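Local coordinates for phosphate transport system protein phoU (Streptococcus pneumoniae, PDB 2I0M) that probably takes part in regulating phosphate uptake, working as a cytoplasmic homodimer whose all-helical subunits bind zinc ions through acidic side chains, at residues H120-L125 with D156-A161; L127-D132 with Q150-I155; E165-M170 with Q182-I187; E91-H96 with E191-Y196. One frame throughout, in Å; residues are numbered along the deposited sequence.

Along the chain, interaction 4 opens first, at 91-96 on helix 74-105, and closes last, at 191-196 on helix 177-209, so its long loop encloses the other three. Within it, interaction 1 begins at 120-125 and interaction 2 at 127-132, both on helix 117-136; interaction 2 closes at 150-155 before interaction 1 closes at 156-161, a loop within a loop that pairs helices 117-136 and 152-168. Interaction 3 follows in series, joining the end of helix 152-168 to helix 177-209 near the second subunit. No loops cross. Interactions 1 and 4 share a zinc ion, and of the four, interaction 4 is the one that joins the two PhoU domains.

Interaction 1: H120-L125 with D156-A161; sequences HQMGKL and DQYYYA. With ZN (zinc ion), chain B.
Tyr158 meets Gln121, Met122 and Leu125 through its ring, and this one aromatic side chain supplies most of the packing. Helices 117-136 and 152-168 run nearly antiparallel here, their local axes 9.9 Å apart at an angle of 157°. With CG anti to the carbonyl carbon (chi1 -75°), the Tyr158 side chain is aimed at the facing helix, and the ring lies with one face against its backbone: Met122 CA comes within 3.7 Å of Tyr158 CD2, and Met122 N stands over the ring centre. Leu125 arrives from another direction, its CD2 at the ring edge, 4.1 Å from Tyr158 CE2 and near the ring plane.

Aliphatic contacts lie along the stem and at the hydroxyl end of Tyr158. Met122 runs alongside Tyr158 in the reverse sense, CG 3.8 Å from Tyr158 CB, and its sulfur stays beside the same atom, SD to Tyr158 CB being 3.8 Å. Gln121 touches with its stem, CB lying 3.6 Å from Tyr158 OH, while its amide turns off.

Polar groups of 156-161 reach away from this contact. Asp156 OD2 binds a zinc ion at 2.2 Å, together with Glu191 and Asp195 of helix 177-209, and at the far end of its side chain Tyr159 OH is hydrogen-bonded to Tyr159 OH of the second subunit.

The chemistry is thus divided: van der Waals packing of Tyr158 joins helix 152-168 to helix 117-136, while the carboxylate of Asp156 and the hydroxyl end of Tyr159 lead to the metal and the second subunit.

Interaction 2: L127-D132 with Q150-I155; sequences LSMLAD and QKDEQI
Met129 packs on Lys151, Asp152 and Ile155 within the PhoU domain of residues 119-204, at the place where helix 117-136 passes close to the beginning of helix 152-168. Its side chain reaches straight across and then turns at the sulfur (chi3 76°), which spreads its outer atoms over three residues. CG lies 4.0 Å from Lys151 CB, the two chains lying side by side but running in reverse senses. The sulfur takes the closest approach, Met129 SD to Ile155 CD1 at 3.4 Å, and the terminal methyl turns toward Asp152, with Met129 CE 4.1 Å from Asp152 CB.

Beside this apolar finger, Lys151 stretches out in full extension and sends its ammonium group back to the other helix. Lys151 NZ and Asp132 OD2 form a long salt bridge of 4.0 Å, probably a modest electrostatic attraction. Asp152, whose stem Met129 touches, belongs to the same zinc site as Asp156.

Helix 177-209 covers the contact from another side, Ala194 resting on both Asp152 and Ile155, while Leu130 touches Phe193 of that helix and Val23 and Leu24 of helix 5-35.

Interaction 3: E165-M170 with Q182-I187; sequences EIIGLM and QYLYII
Ile166 reaches Tyr183 and Leu184, and Ile167 reaches Leu184, by different torsions. In Ile166, CG1 stands anti to the carbonyl carbon (chi1 -56°) and the branch continues fully extended, which pushes CD1 straight toward helix 177-209. Ile167 instead holds CG1 between its backbone N and carbonyl carbon (chi1 69°), and this swings CG2 round to be the methyl that faces Leu184.

The long branch of Ile166 ends against the backbone side of Tyr183: CD1 is 3.7 Å from Tyr183 CB and 3.8 Å from Tyr183 O, the side chains set roughly perpendicular. That same methyl looks along to Ile187, CD1 to CD1, at 4.4 Å. Leu184 comes from the facing helix in the reverse direction. Its CD2 touches both isoleucines, 4.0 Å from Ile166 CB, and its CD1 only Ile167 of the two, 3.8 Å from Ile167 CG2.

This is the last turn of helix 152-168, before the connection to helix 177-209, and it adjoins the dimer interface. Ile167 packs on Ile167 of the second subunit, and Leu184 on Tyr160 of the second subunit.

The contact between the segments is almost wholly apolar, resting mainly on dispersion and burial, with Tyr183 O the one polar atom brushed. The polar end of Tyr183 points off to a different partner, its OH hydrogen-bonded to Lys37 NZ, which keeps the hydroxyl satisfied away from the isoleucines.

Interaction 4: E91-H96 with E191-Y196; sequences ERMGDH and ERFADY. With ZN (zinc ion), chain B; ZN (zinc ion), chain D.
His96 lies with one ring face on the stem of Arg192: CB of Arg192 sits 3.5 Å from the ring centroid, 15° off its normal, a close CH-pi contact. Bends at chi2 and chi3 curl the arginine back so that a face of its guanidinium covers His96 CE1, the two planes 53° apart, and NH2 is delivered to Tyr196 OH in a short hydrogen bond of 2.6 Å. Tyr196 then takes Arg92 over one face, CB of Arg92 being 3.9 Å from the ring centroid, while His96 CE1 approaches its edge near the plane. Arg92 runs on extended past the hydroxyl to a salt bridge with Asp89 of the second subunit.

These residues join helices 74-105 and 177-209, antiparallel to within 13° and 8.9 Å apart at their local axes, and so connect the two PhoU domains of the chain at its centre. Where the backbones come nearest, Met93 CE makes a CH-pi contact over the Phe193 face, 4.0 Å from the centroid, with the sulfur farther above it in a Met-aromatic arrangement, and Met93 CG slides by Tyr196 CB at 3.4 Å. On the sides turned from this contact the carboxylates bind metal. Glu191 OE2 holds one zinc ion at 2.0 Å, with Asp195 and Asp156; Asp95 OD2 holds a second at 2.0 Å, joined by both oxygens of Glu91 and by Asp214 of the second subunit.

Interaction 1: H120-L125 with D156-A161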
# COMPACT_ATOMS: atom_id res chain seq x y z
N HIS A 120 -20.03 -7.55 5.97
CA HIS A 120 -20.73 -6.29 6.22
C HIS A 120 -20.06 -5.55 7.37
O HIS A 120 -19.93 -4.34 7.35
CB HIS A 120 -22.23 -6.54 6.56
CG HIS A 120 -23.07 -6.97 5.39
ND1 HIS A 120 -24.45 -7.06 5.47
CD2 HIS A 120 -22.75 -7.29 4.12
CE1 HIS A 120 -24.93 -7.46 4.30
NE2 HIS A 120 -23.92 -7.60 3.47
N GLN A 121 -19.64 -6.31 8.39
CA GLN A 121 -19.01 -5.73 9.57
C GLN A 121 -17.62 -5.20 9.27
O GLN A 121 -17.28 -4.10 9.68
CB GLN A 121 -18.97 -6.73 10.72
CG GLN A 121 -20.34 -7.11 11.27
CD GLN A 121 -21.15 -5.91 11.71
OE1 GLN A 121 -20.62 -4.99 12.34
NE2 GLN A 121 -22.44 -5.91 11.39
N MET A 122 -16.82 -5.99 8.55
CA MET A 122 -15.51 -5.56 8.09
C MET A 122 -15.67 -4.31 7.25
O MET A 122 -14.87 -3.37 7.35
CB MET A 122 -14.84 -6.68 7.27
CG MET A 122 -13.44 -6.38 6.73
SD MET A 122 -12.66 -7.76 5.85
CE MET A 122 -13.85 -8.10 4.61
N GLY A 123 -16.73 -4.29 6.43
CA GLY A 123 -17.03 -3.14 5.59
C GLY A 123 -17.40 -1.89 6.37
O GLY A 123 -16.88 -0.81 6.09
N LYS A 124 -18.29 -2.05 7.34
CA LYS A 124 -18.75 -0.97 8.23
C LYS A 124 -17.58 -0.34 9.03
O LYS A 124 -17.53 0.88 9.20
CB LYS A 124 -19.87 -1.48 9.18
CG LYS A 124 -21.26 -1.77 8.51
CD LYS A 124 -22.30 -2.57 9.43
CE LYS A 124 -23.56 -3.06 8.62
NZ LYS A 124 -24.43 -4.29 9.11
N LEU A 125 -16.65 -1.17 9.50
CA LEU A 125 -15.49 -0.66 10.27
C LEU A 125 -14.50 0.07 9.36
O LEU A 125 -13.93 1.09 9.74
CB LEU A 125 -14.81 -1.78 11.09
CG LEU A 125 -13.55 -1.45 11.92
CD1 LEU A 125 -13.78 -0.45 13.08
CD2 LEU A 125 -12.90 -2.71 12.46
N ASP A 156 -7.82 -6.73 10.24
CA ASP A 156 -6.94 -7.87 10.04
C ASP A 156 -7.57 -9.17 10.56
O ASP A 156 -7.50 -10.20 9.90
CB ASP A 156 -5.58 -7.62 10.70
CG ASP A 156 -4.71 -6.66 9.89
OD1 ASP A 156 -3.65 -6.23 10.40
OD2 ASP A 156 -5.08 -6.35 8.73
N GLN A 157 -8.19 -9.09 11.74
CA GLN A 157 -8.89 -10.23 12.34
C GLN A 157 -10.07 -10.67 11.48
O GLN A 157 -10.26 -11.86 11.25
CB GLN A 157 -9.35 -9.89 13.76
CG GLN A 157 -8.21 -9.77 14.74
CD GLN A 157 -8.59 -9.13 16.08
OE1 GLN A 157 -7.72 -8.76 16.86
NE2 GLN A 157 -9.89 -9.02 16.35
N TYR A 158 -10.84 -9.72 10.99
CA TYR A 158 -11.86 -10.01 9.99
C TYR A 158 -11.23 -10.64 8.76
O TYR A 158 -11.75 -11.62 8.23
CB TYR A 158 -12.63 -8.75 9.57
CG TYR A 158 -13.64 -8.23 10.57
CD1 TYR A 158 -14.64 -9.05 11.09
CD2 TYR A 158 -13.61 -6.89 10.97
CE1 TYR A 158 -15.57 -8.56 12.00
CE2 TYR A 158 -14.55 -6.39 11.88
CZ TYR A 158 -15.52 -7.23 12.39
OH TYR A 158 -16.44 -6.73 13.29
N TYR A 159 -10.10 -10.10 8.32
CA TYR A 159 -9.42 -10.60 7.13
C TYR A 159 -9.06 -12.10 7.24
O TYR A 159 -9.34 -12.86 6.33
CB TYR A 159 -8.18 -9.76 6.78
CG TYR A 159 -7.45 -10.27 5.57
CD1 TYR A 159 -8.02 -10.19 4.31
CD2 TYR A 159 -6.20 -10.85 5.69
CE1 TYR A 159 -7.37 -10.68 3.19
CE2 TYR A 159 -5.53 -11.34 4.57
CZ TYR A 159 -6.13 -11.25 3.32
OH TYR A 159 -5.49 -11.72 2.19
N TYR A 160 -8.45 -12.49 8.35
CA TYR A 160 -8.00 -13.88 8.50
C TYR A 160 -9.15 -14.84 8.75
O TYR A 160 -9.22 -15.89 8.12
CB TYR A 160 -6.88 -14.00 9.54
CG TYR A 160 -5.58 -13.33 9.08
CD1 TYR A 160 -4.79 -13.91 8.08
CD2 TYR A 160 -5.18 -12.10 9.61
CE1 TYR A 160 -3.61 -13.29 7.65
CE2 TYR A 160 -4.01 -11.47 9.18
CZ TYR A 160 -3.23 -12.07 8.20
OH TYR A 160 -2.08 -11.45 7.77
N ALA A 161 -10.07 -14.46 9.64
CA ALA A 161 -11.27 -15.23 9.89
C ALA A 161 -12.05 -15.48 8.61
O ALA A 161 -12.48 -16.60 8.36
CB ALA A 161 -12.16 -14.52 10.92
ZN ZN B . -4.49 -4.48 7.71

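Interaction 2: L127-D132 with Q150-I155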
# COMPACT_ATOMS: atom_id res chain seq x y z
N LEU A 127 -15.38 1.75 6.55
CA LEU A 127 -16.03 3.03 6.29
C LEU A 127 -15.89 4.01 7.45
O LEU A 127 -15.55 5.17 7.23
CB LEU A 127 -17.51 2.83 5.97
CG LEU A 127 -17.86 2.18 4.63
CD1 LEU A 127 -19.39 2.22 4.45
CD2 LEU A 127 -17.17 2.88 3.48
N SER A 128 -16.13 3.55 8.67
CA SER A 128 -16.16 4.48 9.78
C SER A 128 -14.76 4.98 10.12
O SER A 128 -14.59 6.11 10.54
CB SER A 128 -16.89 3.90 11.00
OG SER A 128 -16.06 3.03 11.72
N MET A 129 -13.76 4.13 9.89
CA MET A 129 -12.35 4.51 9.99
C MET A 129 -12.05 5.71 9.08
O MET A 129 -11.40 6.66 9.53
CB MET A 129 -11.43 3.33 9.66
CG MET A 129 -11.10 2.37 10.83
SD MET A 129 -10.22 0.85 10.26
CE MET A 129 -8.59 1.51 9.98
N LEU A 130 -12.51 5.67 7.82
CA LEU A 130 -12.27 6.79 6.91
C LEU A 130 -13.05 8.03 7.32
O LEU A 130 -12.51 9.14 7.27
CB LEU A 130 -12.60 6.41 5.47
CG LEU A 130 -12.33 7.48 4.41
CD1 LEU A 130 -10.85 7.94 4.45
CD2 LEU A 130 -12.68 6.96 3.02
N ALA A 131 -14.31 7.86 7.71
CA ALA A 131 -15.15 8.98 8.13
C ALA A 131 -14.57 9.66 9.36
O ALA A 131 -14.55 10.89 9.45
CB ALA A 131 -16.57 8.50 8.39
N ASP A 132 -14.11 8.86 10.31
CA ASP A 132 -13.37 9.37 11.47
C ASP A 132 -12.11 10.14 11.06
O ASP A 132 -11.89 11.26 11.51
CB ASP A 132 -13.02 8.24 12.44
CG ASP A 132 -14.25 7.67 13.17
OD1 ASP A 132 -15.36 8.25 13.10
OD2 ASP A 132 -14.10 6.62 13.82
N GLN A 150 -5.35 2.10 15.07
CA GLN A 150 -5.45 0.93 15.94
C GLN A 150 -6.60 -0.02 15.59
O GLN A 150 -6.50 -1.23 15.80
CB GLN A 150 -5.59 1.36 17.40
CG GLN A 150 -4.29 1.86 18.01
CD GLN A 150 -4.47 2.40 19.42
OE1 GLN A 150 -5.49 3.01 19.75
NE2 GLN A 150 -3.45 2.17 20.26
N LYS A 151 -7.70 0.53 15.07
CA LYS A 151 -8.85 -0.28 14.63
C LYS A 151 -8.54 -1.22 13.46
O LYS A 151 -9.33 -2.11 13.16
CB LYS A 151 -10.05 0.61 14.30
CG LYS A 151 -10.62 1.30 15.52
CD LYS A 151 -11.74 2.26 15.12
CE LYS A 151 -12.36 2.90 16.36
NZ LYS A 151 -13.74 3.35 16.06
N ASP A 152 -7.40 -1.01 12.80
CA ASP A 152 -6.94 -1.90 11.74
C ASP A 152 -6.63 -3.32 12.23
O ASP A 152 -6.80 -4.27 11.47
CB ASP A 152 -5.73 -1.31 11.02
CG ASP A 152 -5.43 -2.00 9.70
OD1 ASP A 152 -6.32 -2.11 8.83
OD2 ASP A 152 -4.28 -2.44 9.52
N GLU A 153 -6.19 -3.45 13.48
CA GLU A 153 -6.07 -4.77 14.13
C GLU A 153 -7.34 -5.59 13.91
O GLU A 153 -7.27 -6.74 13.50
CB GLU A 153 -5.77 -4.65 15.65
CG GLU A 153 -5.07 -5.90 16.25
CD GLU A 153 -5.00 -5.91 17.80
OE1 GLU A 153 -5.26 -4.87 18.46
OE2 GLU A 153 -4.68 -6.97 18.37
N GLN A 154 -8.50 -4.98 14.16
CA GLN A 154 -9.79 -5.65 13.98
C GLN A 154 -10.09 -6.06 12.53
O GLN A 154 -10.61 -7.16 12.28
CB GLN A 154 -10.95 -4.81 14.53
CG GLN A 154 -11.08 -4.86 16.04
CD GLN A 154 -10.41 -3.69 16.73
OE1 GLN A 154 -9.31 -3.82 17.28
NE2 GLN A 154 -11.08 -2.53 16.72
N ILE A 155 -9.76 -5.18 11.58
CA ILE A 155 -9.92 -5.49 10.17
C ILE A 155 -9.05 -6.67 9.72
O ILE A 155 -9.51 -7.52 8.95
CB ILE A 155 -9.79 -4.22 9.29
CG1 ILE A 155 -11.19 -3.57 9.20
CG2 ILE A 155 -9.32 -4.54 7.88
CD1 ILE A 155 -11.16 -2.14 9.02

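Interaction 3: E165-M170 with Q182-I187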
# COMPACT_ATOMS: atom_id res chain seq x y z
N GLU A 165 -12.38 -19.11 6.59
CA GLU A 165 -13.73 -19.58 6.30
C GLU A 165 -13.93 -19.86 4.81
O GLU A 165 -14.39 -20.94 4.44
CB GLU A 165 -14.78 -18.58 6.81
CG GLU A 165 -16.21 -18.87 6.38
CD GLU A 165 -17.12 -17.65 6.52
OE1 GLU A 165 -16.64 -16.59 6.98
OE2 GLU A 165 -18.32 -17.75 6.16
N ILE A 166 -13.56 -18.89 3.97
CA ILE A 166 -13.84 -18.99 2.53
C ILE A 166 -13.13 -20.18 1.86
O ILE A 166 -13.76 -20.95 1.15
CB ILE A 166 -13.58 -17.66 1.77
CG1 ILE A 166 -14.40 -16.52 2.38
CG2 ILE A 166 -13.96 -17.80 0.29
CD1 ILE A 166 -14.06 -15.14 1.83
N ILE A 167 -11.82 -20.31 2.09
CA ILE A 167 -11.08 -21.42 1.50
C ILE A 167 -11.43 -22.73 2.21
O ILE A 167 -11.38 -23.80 1.60
CB ILE A 167 -9.54 -21.22 1.51
CG1 ILE A 167 -9.00 -21.28 2.94
CG2 ILE A 167 -9.14 -19.92 0.82
CD1 ILE A 167 -7.82 -22.22 3.11
N GLY A 168 -11.78 -22.63 3.49
CA GLY A 168 -12.28 -23.76 4.26
C GLY A 168 -13.51 -24.35 3.61
O GLY A 168 -13.73 -25.56 3.66
N LEU A 169 -14.30 -23.49 2.97
CA LEU A 169 -15.49 -23.89 2.22
C LEU A 169 -15.20 -24.66 0.92
O LEU A 169 -15.93 -24.53 -0.06
CB LEU A 169 -16.39 -22.67 1.94
CG LEU A 169 -17.70 -22.55 2.73
CD1 LEU A 169 -18.15 -21.11 2.87
CD2 LEU A 169 -18.80 -23.38 2.07
N MET A 170 -14.14 -25.47 0.93
CA MET A 170 -13.87 -26.43 -0.15
C MET A 170 -13.72 -27.86 0.38
O MET A 170 -14.24 -28.81 -0.21
CB MET A 170 -12.67 -26.02 -1.01
CG MET A 170 -11.29 -26.34 -0.43
SD MET A 170 -9.91 -25.94 -1.53
CE MET A 170 -9.95 -27.33 -2.68
N GLN A 182 -13.56 -14.67 -5.72
CA GLN A 182 -14.05 -13.29 -5.78
C GLN A 182 -14.20 -12.67 -4.38
O GLN A 182 -13.80 -11.52 -4.17
CB GLN A 182 -15.35 -13.20 -6.58
CG GLN A 182 -15.21 -13.55 -8.08
CD GLN A 182 -14.08 -12.79 -8.78
OE1 GLN A 182 -13.93 -11.57 -8.62
NE2 GLN A 182 -13.29 -13.50 -9.58
N TYR A 183 -14.74 -13.43 -3.44
CA TYR A 183 -14.82 -12.99 -2.04
C TYR A 183 -13.45 -12.92 -1.35
O TYR A 183 -13.29 -12.17 -0.38
CB TYR A 183 -15.78 -13.85 -1.24
CG TYR A 183 -17.23 -13.49 -1.46
CD1 TYR A 183 -17.81 -12.44 -0.76
CD2 TYR A 183 -18.02 -14.19 -2.37
CE1 TYR A 183 -19.14 -12.10 -0.95
CE2 TYR A 183 -19.35 -13.85 -2.58
CZ TYR A 183 -19.90 -12.80 -1.87
OH TYR A 183 -21.22 -12.45 -2.07
N LEU A 184 -12.47 -13.68 -1.83
CA LEU A 184 -11.11 -13.52 -1.35
C LEU A 184 -10.56 -12.16 -1.77
O LEU A 184 -10.00 -11.44 -0.94
CB LEU A 184 -10.18 -14.66 -1.80
CG LEU A 184 -10.35 -16.03 -1.12
CD1 LEU A 184 -9.36 -17.06 -1.68
CD2 LEU A 184 -10.22 -15.95 0.41
N TYR A 185 -10.74 -11.80 -3.04
CA TYR A 185 -10.30 -10.49 -3.55
C TYR A 185 -10.97 -9.37 -2.78
O TYR A 185 -10.29 -8.45 -2.33
CB TYR A 185 -10.61 -10.31 -5.03
CG TYR A 185 -9.96 -11.34 -5.94
CD1 TYR A 185 -8.73 -11.92 -5.62
CD2 TYR A 185 -10.57 -11.69 -7.15
CE1 TYR A 185 -8.14 -12.84 -6.47
CE2 TYR A 185 -9.99 -12.61 -8.00
CZ TYR A 185 -8.77 -13.18 -7.66
OH TYR A 185 -8.19 -14.11 -8.50
N ILE A 186 -12.29 -9.46 -2.61
CA ILE A 186 -13.07 -8.44 -1.92
C ILE A 186 -12.51 -8.14 -0.53
O ILE A 186 -12.31 -6.98 -0.17
CB ILE A 186 -14.58 -8.82 -1.83
CG1 ILE A 186 -15.24 -8.64 -3.20
CG2 ILE A 186 -15.29 -7.98 -0.76
CD1 ILE A 186 -16.49 -9.46 -3.40
N ILE A 187 -12.24 -9.19 0.24
CA ILE A 187 -11.75 -8.98 1.60
C ILE A 187 -10.32 -8.46 1.60
O ILE A 187 -9.94 -7.72 2.50
CB ILE A 187 -11.96 -10.22 2.54
CG1 ILE A 187 -11.12 -11.42 2.10
CG2 ILE A 187 -13.44 -10.56 2.61
CD1 ILE A 187 -10.89 -12.44 3.20

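Interaction 4: E91-H96 with E191-Y196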
# COMPACT_ATOMS: atom_id res chain seq x y z
N GLU A 91 -6.07 7.74 -3.63
CA GLU A 91 -6.36 7.10 -4.93
C GLU A 91 -6.13 5.59 -4.97
O GLU A 91 -6.76 4.90 -5.76
CB GLU A 91 -5.94 7.92 -6.20
CG GLU A 91 -4.79 7.56 -7.10
CD GLU A 91 -4.67 6.11 -7.54
OE1 GLU A 91 -4.04 5.34 -6.77
OE2 GLU A 91 -5.11 5.74 -8.66
N ARG A 92 -5.27 5.09 -4.09
CA ARG A 92 -5.09 3.63 -3.98
C ARG A 92 -6.28 3.01 -3.24
O ARG A 92 -6.78 1.96 -3.63
CB ARG A 92 -3.74 3.27 -3.38
CG ARG A 92 -2.59 3.66 -4.32
CD ARG A 92 -1.25 3.48 -3.70
NE ARG A 92 -0.17 3.99 -4.54
CZ ARG A 92 1.10 4.04 -4.17
NH1 ARG A 92 1.45 3.59 -2.95
NH2 ARG A 92 2.03 4.51 -5.00
N MET A 93 -6.75 3.70 -2.21
CA MET A 93 -8.04 3.35 -1.56
C MET A 93 -9.17 3.24 -2.60
O MET A 93 -9.81 2.19 -2.71
CB MET A 93 -8.36 4.36 -0.46
CG MET A 93 -7.38 4.21 0.73
SD MET A 93 -7.42 5.53 1.95
CE MET A 93 -9.10 5.34 2.45
N GLY A 94 -9.37 4.32 -3.36
CA GLY A 94 -10.24 4.33 -4.55
C GLY A 94 -10.11 3.14 -5.50
O GLY A 94 -11.11 2.54 -5.87
N ASP A 95 -8.90 2.79 -5.92
CA ASP A 95 -8.69 1.62 -6.81
C ASP A 95 -9.21 0.30 -6.19
O ASP A 95 -9.71 -0.56 -6.90
CB ASP A 95 -7.21 1.43 -7.10
CG ASP A 95 -6.59 2.56 -7.91
OD1 ASP A 95 -7.26 3.29 -8.69
OD2 ASP A 95 -5.35 2.67 -7.79
N HIS A 96 -9.09 0.16 -4.88
CA HIS A 96 -9.49 -1.05 -4.17
C HIS A 96 -10.99 -1.12 -4.02
O HIS A 96 -11.56 -2.21 -3.90
CB HIS A 96 -8.79 -1.15 -2.80
CG HIS A 96 -7.42 -1.74 -2.87
ND1 HIS A 96 -6.28 -0.99 -2.67
CD2 HIS A 96 -6.99 -2.98 -3.18
CE1 HIS A 96 -5.22 -1.75 -2.83
NE2 HIS A 96 -5.62 -2.96 -3.15
N GLU A 191 -9.09 -4.98 3.26
CA GLU A 191 -7.94 -5.02 4.14
C GLU A 191 -6.91 -3.96 3.71
O GLU A 191 -6.40 -3.24 4.56
CB GLU A 191 -7.35 -6.44 4.22
CG GLU A 191 -6.37 -6.68 5.37
CD GLU A 191 -4.99 -6.04 5.13
OE1 GLU A 191 -4.58 -5.92 3.96
OE2 GLU A 191 -4.33 -5.67 6.13
N ARG A 192 -6.63 -3.86 2.40
CA ARG A 192 -5.75 -2.82 1.83
C ARG A 192 -6.26 -1.40 2.02
O ARG A 192 -5.50 -0.51 2.43
CB ARG A 192 -5.50 -3.04 0.33
CG ARG A 192 -4.82 -4.32 -0.03
CD ARG A 192 -3.40 -4.34 0.44
NE ARG A 192 -2.50 -3.70 -0.52
CZ ARG A 192 -2.15 -2.42 -0.47
NH1 ARG A 192 -2.61 -1.64 0.50
NH2 ARG A 192 -1.33 -1.93 -1.38
N PHE A 193 -7.54 -1.18 1.70
CA PHE A 193 -8.25 0.07 1.98
C PHE A 193 -7.94 0.58 3.38
O PHE A 193 -7.53 1.72 3.56
CB PHE A 193 -9.76 -0.16 1.84
CG PHE A 193 -10.61 1.07 1.96
CD1 PHE A 193 -10.82 1.90 0.87
CD2 PHE A 193 -11.26 1.35 3.15
CE1 PHE A 193 -11.65 3.03 0.98
CE2 PHE A 193 -12.09 2.48 3.27
CZ PHE A 193 -12.28 3.31 2.18
N ALA A 194 -8.12 -0.30 4.37
CA ALA A 194 -7.93 0.05 5.77
C ALA A 194 -6.46 0.28 6.14
O ALA A 194 -6.15 1.13 6.96
CB ALA A 194 -8.56 -1.01 6.67
N ASP A 195 -5.57 -0.47 5.51
CA ASP A 195 -4.14 -0.25 5.66
C ASP A 195 -3.73 1.16 5.22
O ASP A 195 -2.96 1.83 5.92
CB ASP A 195 -3.37 -1.30 4.87
CG ASP A 195 -3.06 -2.54 5.68
OD1 ASP A 195 -3.14 -2.49 6.93
OD2 ASP A 195 -2.70 -3.59 5.06
N TYR A 196 -4.20 1.60 4.05
CA TYR A 196 -3.91 2.99 3.61
C TYR A 196 -4.42 4.08 4.57
O TYR A 196 -3.75 5.08 4.77
CB TYR A 196 -4.41 3.26 2.18
CG TYR A 196 -3.59 2.57 1.13
CD1 TYR A 196 -2.24 2.90 0.93
CD2 TYR A 196 -4.15 1.57 0.32
CE1 TYR A 196 -1.46 2.24 -0.05
CE2 TYR A 196 -3.38 0.92 -0.65
CZ TYR A 196 -2.05 1.27 -0.83
OH TYR A 196 -1.29 0.63 -1.79
ZN ZN B . -4.49 -4.48 7.71
ZN ZN D . -3.98 3.76 -8.81